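PDB 6WB6: transferrin from Manduca sexta, which transports iron, binding a single ferric ion per molecule together with a carbonate anion. Local coordinates for residues 416-430 and 633-647. Numbering follows the deposited sequence.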
loop_
_atom_site.group_PDB
_atom_site.type_symbol
_atom_site.label_atom_id
_atom_site.label_comp_id
_atom_site.label_asym_id
_atom_site.label_seq_id
_atom_site.Cartn_x
_atom_site.Cartn_y
_atom_site.Cartn_z
ATOM N N ALA A 416 -24.452 8.097 4.004
ATOM C CA ALA A 416 -24.689 7.538 5.332
ATOM C C ALA A 416 -26.128 7.749 5.793
ATOM O O ALA A 416 -26.716 6.857 6.415
ATOM C CB ALA A 416 -23.713 8.146 6.351
ATOM N N LYS A 417 -26.708 8.922 5.537
ATOM C CA LYS A 417 -28.110 9.113 5.893
ATOM C C LYS A 417 -28.976 8.110 5.154
ATOM O O LYS A 417 -29.939 7.579 5.707
ATOM C CB LYS A 417 -28.566 10.539 5.561
ATOM C CG LYS A 417 -29.045 11.353 6.750
ATOM N N LYS A 418 -28.623 7.814 3.909
ATOM C CA LYS A 418 -29.536 7.122 3.016
ATOM C C LYS A 418 -29.387 5.615 3.111
ATOM O O LYS A 418 -30.393 4.896 3.059
ATOM C CB LYS A 418 -29.299 7.592 1.570
ATOM C CG LYS A 418 -29.846 6.660 0.481
ATOM C CD LYS A 418 -31.191 7.088 0.025
ATOM C CE LYS A 418 -31.065 8.205 -0.983
ATOM N NZ LYS A 418 -31.020 7.632 -2.351
ATOM N N TYR A 419 -28.157 5.142 3.229
ATOM C CA TYR A 419 -27.859 3.697 3.228
ATOM C C TYR A 419 -27.265 3.200 4.522
ATOM O O TYR A 419 -26.848 2.099 4.523
ATOM C CB TYR A 419 -26.846 3.402 2.148
ATOM C CG TYR A 419 -27.426 3.618 0.800
ATOM C CD1 TYR A 419 -28.496 2.851 0.401
ATOM C CD2 TYR A 419 -26.966 4.631 -0.005
ATOM C CE1 TYR A 419 -29.066 3.035 -0.822
ATOM C CE2 TYR A 419 -27.475 4.784 -1.271
ATOM C CZ TYR A 419 -28.582 4.047 -1.609
ATOM O OH TYR A 419 -29.169 4.220 -2.773
ATOM N N ASN A 420 -27.271 4.020 5.552
ATOM C CA ASN A 420 -26.685 3.664 6.842
ATOM C C ASN A 420 -25.292 3.058 6.676
ATOM O O ASN A 420 -24.933 2.065 7.321
ATOM C CB ASN A 420 -27.600 2.717 7.608
ATOM C CG ASN A 420 -27.290 2.693 9.067
ATOM O OD1 ASN A 420 -26.633 3.605 9.589
ATOM N ND2 ASN A 420 -27.760 1.646 9.754
ATOM N N LEU A 421 -24.501 3.664 5.800
ATOM C CA LEU A 421 -23.101 3.314 5.633
ATOM C C LEU A 421 -22.241 4.310 6.387
ATOM O O LEU A 421 -22.704 5.363 6.820
ATOM C CB LEU A 421 -22.728 3.297 4.150
ATOM C CG LEU A 421 -23.641 2.429 3.289
ATOM C CD1 LEU A 421 -23.331 2.664 1.812
ATOM C CD2 LEU A 421 -23.441 0.986 3.671
ATOM N N HIS A 422 -20.951 3.988 6.498
ATOM C CA HIS A 422 -20.028 4.841 7.218
ATOM C C HIS A 422 -18.646 4.751 6.579
ATOM O O HIS A 422 -18.271 3.698 6.048
ATOM C CB HIS A 422 -19.961 4.430 8.696
ATOM C CG HIS A 422 -19.229 3.143 8.929
ATOM N ND1 HIS A 422 -19.841 1.907 8.840
ATOM C CD2 HIS A 422 -17.938 2.900 9.262
ATOM C CE1 HIS A 422 -18.961 0.961 9.114
ATOM N NE2 HIS A 422 -17.797 1.537 9.373
ATOM N N PRO A 423 -17.863 5.818 6.634
ATOM C CA PRO A 423 -16.560 5.803 5.950
ATOM C C PRO A 423 -15.571 4.923 6.676
ATOM O O PRO A 423 -15.552 4.878 7.905
ATOM C CB PRO A 423 -16.121 7.267 5.967
ATOM C CG PRO A 423 -16.871 7.899 7.062
ATOM C CD PRO A 423 -18.144 7.105 7.283
ATOM N N VAL A 424 -14.747 4.213 5.906
ATOM C CA VAL A 424 -13.719 3.334 6.451
ATOM C C VAL A 424 -12.328 3.887 6.203
ATOM O O VAL A 424 -11.472 3.861 7.094
ATOM C CB VAL A 424 -13.851 1.905 5.876
ATOM C CG1 VAL A 424 -12.653 1.014 6.315
ATOM C CG2 VAL A 424 -15.155 1.280 6.297
ATOM N N PHE A 425 -12.071 4.354 4.984
ATOM C CA PHE A 425 -10.796 4.984 4.652
ATOM C C PHE A 425 -11.034 5.899 3.464
ATOM O O PHE A 425 -12.033 5.765 2.743
ATOM C CB PHE A 425 -9.716 3.956 4.343
ATOM C CG PHE A 425 -10.030 3.083 3.162
ATOM C CD1 PHE A 425 -10.723 1.897 3.325
ATOM C CD2 PHE A 425 -9.651 3.461 1.884
ATOM C CE1 PHE A 425 -11.031 1.100 2.239
ATOM C CE2 PHE A 425 -9.958 2.665 0.802
ATOM C CZ PHE A 425 -10.643 1.484 0.978
ATOM N N HIS A 426 -10.119 6.845 3.298
ATOM C CA HIS A 426 -10.238 7.908 2.317
ATOM C C HIS A 426 -8.879 8.131 1.664
ATOM O O HIS A 426 -7.843 7.654 2.151
ATOM C CB HIS A 426 -10.729 9.193 2.974
ATOM C CG HIS A 426 -9.817 9.676 4.050
ATOM N ND1 HIS A 426 -10.063 9.459 5.389
ATOM C CD2 HIS A 426 -8.633 10.333 3.985
ATOM C CE1 HIS A 426 -9.088 9.996 6.101
ATOM N NE2 HIS A 426 -8.206 10.526 5.270
ATOM N N GLU A 427 -8.907 8.875 0.549
ATOM C CA GLU A 427 -7.703 9.267 -0.164
ATOM C C GLU A 427 -6.990 10.398 0.551
ATOM O O GLU A 427 -7.611 11.267 1.170
ATOM C CB GLU A 427 -8.032 9.700 -1.597
ATOM C CG GLU A 427 -8.342 8.535 -2.487
ATOM C CD GLU A 427 -8.560 8.895 -3.946
ATOM O OE1 GLU A 427 -8.709 10.090 -4.283
ATOM O OE2 GLU A 427 -8.622 7.956 -4.741
ATOM N N VAL A 428 -5.670 10.354 0.500
ATOM C CA VAL A 428 -4.863 11.487 0.913
ATOM C C VAL A 428 -4.018 11.927 -0.274
ATOM O O VAL A 428 -3.741 11.159 -1.198
ATOM C CB VAL A 428 -3.981 11.172 2.139
ATOM C CG1 VAL A 428 -4.849 10.982 3.352
ATOM C CG2 VAL A 428 -3.091 9.974 1.889
ATOM N N TYR A 429 -3.590 13.181 -0.225
ATOM C CA TYR A 429 -2.995 13.825 -1.383
ATOM C C TYR A 429 -1.740 14.589 -0.979
ATOM O O TYR A 429 -1.421 14.741 0.200
ATOM C CB TYR A 429 -4.001 14.754 -2.045
ATOM C CG TYR A 429 -5.317 14.102 -2.321
ATOM C CD1 TYR A 429 -5.449 13.180 -3.340
ATOM C CD2 TYR A 429 -6.433 14.405 -1.562
ATOM C CE1 TYR A 429 -6.657 12.584 -3.613
ATOM C CE2 TYR A 429 -7.661 13.804 -1.832
ATOM C CZ TYR A 429 -7.757 12.899 -2.858
ATOM O OH TYR A 429 -8.936 12.272 -3.155
ATOM N N GLY A 430 -1.013 15.052 -1.990
ATOM C CA GLY A 430 0.180 15.843 -1.757
ATOM C C GLY A 430 1.356 15.054 -1.225
ATOM O O GLY A 430 1.256 13.852 -0.940
ATOM N N ASN A 633 -8.288 8.193 -7.515
ATOM C CA ASN A 633 -7.858 9.319 -8.323
ATOM C C ASN A 633 -6.358 9.246 -8.538
ATOM O O ASN A 633 -5.608 8.886 -7.627
ATOM C CB ASN A 633 -8.232 10.629 -7.665
ATOM C CG ASN A 633 -9.713 10.859 -7.698
ATOM O OD1 ASN A 633 -10.282 10.974 -8.773
ATOM N ND2 ASN A 633 -10.353 10.877 -6.527
ATOM N N ASN A 634 -5.928 9.568 -9.757
ATOM C CA ASN A 634 -4.497 9.592 -10.065
ATOM C C ASN A 634 -3.727 10.474 -9.093
ATOM O O ASN A 634 -2.542 10.244 -8.865
ATOM C CB ASN A 634 -4.258 10.081 -11.504
ATOM C CG ASN A 634 -4.661 9.058 -12.568
ATOM O OD1 ASN A 634 -5.607 8.268 -12.394
ATOM N ND2 ASN A 634 -3.953 9.087 -13.700
ATOM N N ALA A 635 -4.376 11.472 -8.496
ATOM C CA ALA A 635 -3.698 12.350 -7.549
ATOM C C ALA A 635 -3.502 11.717 -6.176
ATOM O O ALA A 635 -2.741 12.256 -5.362
ATOM C CB ALA A 635 -4.477 13.655 -7.375
ATOM N N ALA A 636 -4.169 10.603 -5.892
ATOM C CA ALA A 636 -4.040 10.005 -4.572
ATOM C C ALA A 636 -2.590 9.625 -4.316
ATOM O O ALA A 636 -1.917 9.053 -5.173
ATOM C CB ALA A 636 -4.938 8.772 -4.443
ATOM N N LYS A 637 -2.117 9.956 -3.129
ATOM C CA LYS A 637 -0.789 9.608 -2.674
ATOM C C LYS A 637 -0.820 8.592 -1.552
ATOM O O LYS A 637 0.234 8.264 -0.990
ATOM C CB LYS A 637 -0.067 10.859 -2.199
ATOM C CG LYS A 637 -0.204 12.049 -3.147
ATOM C CD LYS A 637 0.123 11.691 -4.580
ATOM C CE LYS A 637 1.538 11.235 -4.753
ATOM N NZ LYS A 637 1.911 11.527 -6.181
ATOM N N GLY A 638 -2.002 8.133 -1.176
ATOM C CA GLY A 638 -2.113 7.132 -0.142
ATOM C C GLY A 638 -3.545 6.973 0.301
ATOM O O GLY A 638 -4.466 7.636 -0.191
ATOM N N LEU A 639 -3.709 6.088 1.263
ATOM C CA LEU A 639 -4.999 5.825 1.871
ATOM C C LEU A 639 -4.831 5.917 3.371
ATOM O O LEU A 639 -3.797 5.496 3.898
ATOM C CB LEU A 639 -5.509 4.455 1.473
ATOM C CG LEU A 639 -5.691 4.272 -0.031
ATOM C CD1 LEU A 639 -6.035 2.827 -0.289
ATOM C CD2 LEU A 639 -6.778 5.227 -0.587
ATOM N N ALA A 640 -5.819 6.524 4.043
ATOM C CA ALA A 640 -5.897 6.545 5.499
ATOM C C ALA A 640 -7.311 6.226 5.953
ATOM O O ALA A 640 -8.286 6.606 5.297
ATOM C CB ALA A 640 -5.506 7.908 6.062
ATOM N N THR A 641 -7.412 5.532 7.092
ATOM C CA THR A 641 -8.699 5.308 7.727
ATOM C C THR A 641 -9.324 6.632 8.123
ATOM O O THR A 641 -8.633 7.570 8.520
ATOM C CB THR A 641 -8.536 4.423 8.961
ATOM O OG1 THR A 641 -7.526 4.976 9.816
ATOM C CG2 THR A 641 -8.123 3.024 8.547
ATOM N N THR A 642 -10.646 6.702 8.002
ATOM C CA THR A 642 -11.398 7.910 8.291
ATOM C C THR A 642 -11.666 7.983 9.791
ATOM O O THR A 642 -12.263 7.061 10.355
ATOM C CB THR A 642 -12.713 7.902 7.501
ATOM O OG1 THR A 642 -12.448 7.593 6.129
ATOM C CG2 THR A 642 -13.383 9.254 7.585
ATOM N N GLU A 643 -11.212 9.054 10.440
ATOM C CA GLU A 643 -11.527 9.248 11.846
ATOM C C GLU A 643 -13.027 9.453 12.031
ATOM O O GLU A 643 -13.678 10.171 11.263
ATOM C CB GLU A 643 -10.765 10.442 12.416
ATOM C CG GLU A 643 -9.252 10.242 12.453
ATOM C CD GLU A 643 -8.851 8.987 13.224
ATOM O OE1 GLU A 643 -9.454 8.715 14.292
ATOM O OE2 GLU A 643 -7.949 8.261 12.748
ATOM N N LYS A 644 -13.575 8.788 13.054
ATOM C CA LYS A 644 -14.980 8.966 13.401
ATOM C C LYS A 644 -15.328 10.443 13.558
ATOM O O LYS A 644 -16.377 10.891 13.097
ATOM C CB LYS A 644 -15.290 8.191 14.689
ATOM C CG LYS A 644 -16.775 7.907 14.940
ATOM N N LEU A 645 -14.465 11.223 14.200
ATOM C CA LEU A 645 -14.803 12.630 14.393
ATOM C C LEU A 645 -14.869 13.379 13.070
ATOM O O LEU A 645 -15.691 14.288 12.920
ATOM C CB LEU A 645 -13.809 13.303 15.330
ATOM C CG LEU A 645 -14.094 13.131 16.828
ATOM C CD1 LEU A 645 -14.041 11.666 17.237
ATOM C CD2 LEU A 645 -13.100 13.941 17.655
ATOM N N ASP A 646 -13.994 13.038 12.109
ATOM C CA ASP A 646 -14.100 13.635 10.781
ATOM C C ASP A 646 -15.385 13.190 10.096
ATOM O O ASP A 646 -16.092 14.008 9.509
ATOM C CB ASP A 646 -12.883 13.271 9.927
ATOM C CG ASP A 646 -11.555 13.708 10.571
ATOM O OD1 ASP A 646 -11.536 14.730 11.281
ATOM O OD2 ASP A 646 -10.535 13.021 10.363
ATOM N N PHE A 647 -15.704 11.898 10.171
ATOM C CA PHE A 647 -17.012 11.431 9.732
ATOM C C PHE A 647 -18.121 12.272 10.346
ATOM O O PHE A 647 -18.990 12.807 9.641
ATOM C CB PHE A 647 -17.210 9.970 10.122
ATOM C CG PHE A 647 -18.543 9.398 9.692
ATOM C CD1 PHE A 647 -19.192 9.886 8.570
ATOM C CD2 PHE A 647 -19.126 8.368 10.406
ATOM C CE1 PHE A 647 -20.404 9.350 8.170
ATOM C CE2 PHE A 647 -20.326 7.820 10.017
ATOM C CZ PHE A 647 -20.972 8.314 8.890
#
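H426 and A640 form an antiparallel hydrogen-bonded pair: H426 N donates to A640 O (2.7 Å) and A640 N to H426 O (3.0 Å). Past it, K637 N reaches V428 O at 2.8 Å while G638 N makes a weak bond to the same oxygen; two residues facing V428 define a classic beta bulge. Among the side chains, H426 ND1 and T642 OG1 share a hydrogen bond at the ring edge (3.1 Å), whereas A640 O only makes contact over one face of the ring; CG sits between the backbone N and the carbonyl carbon (chi1 60°), a rotation that lays the ring against A640 O and turns ND1 to T642. These strands belong to a four-stranded antiparallel sheet of the second transferrin-like half, 638-641 outermost and 422-428 also paired with 587-590. The E427 carboxylate grips N633 twice on its syn sides, OE1 taking ND2 (2.9 Å) and OE2 taking backbone N (2.8 Å), with carboxylate and amide planes 78° apart. With an alanine in place of E427, N633 ND2 and N would probably both lose this acceptor, freeing the amide to turn. Among apolar contacts, P423 sits over one F647 face, while A416 CB touches the ring edge at CZ (3.7 Å).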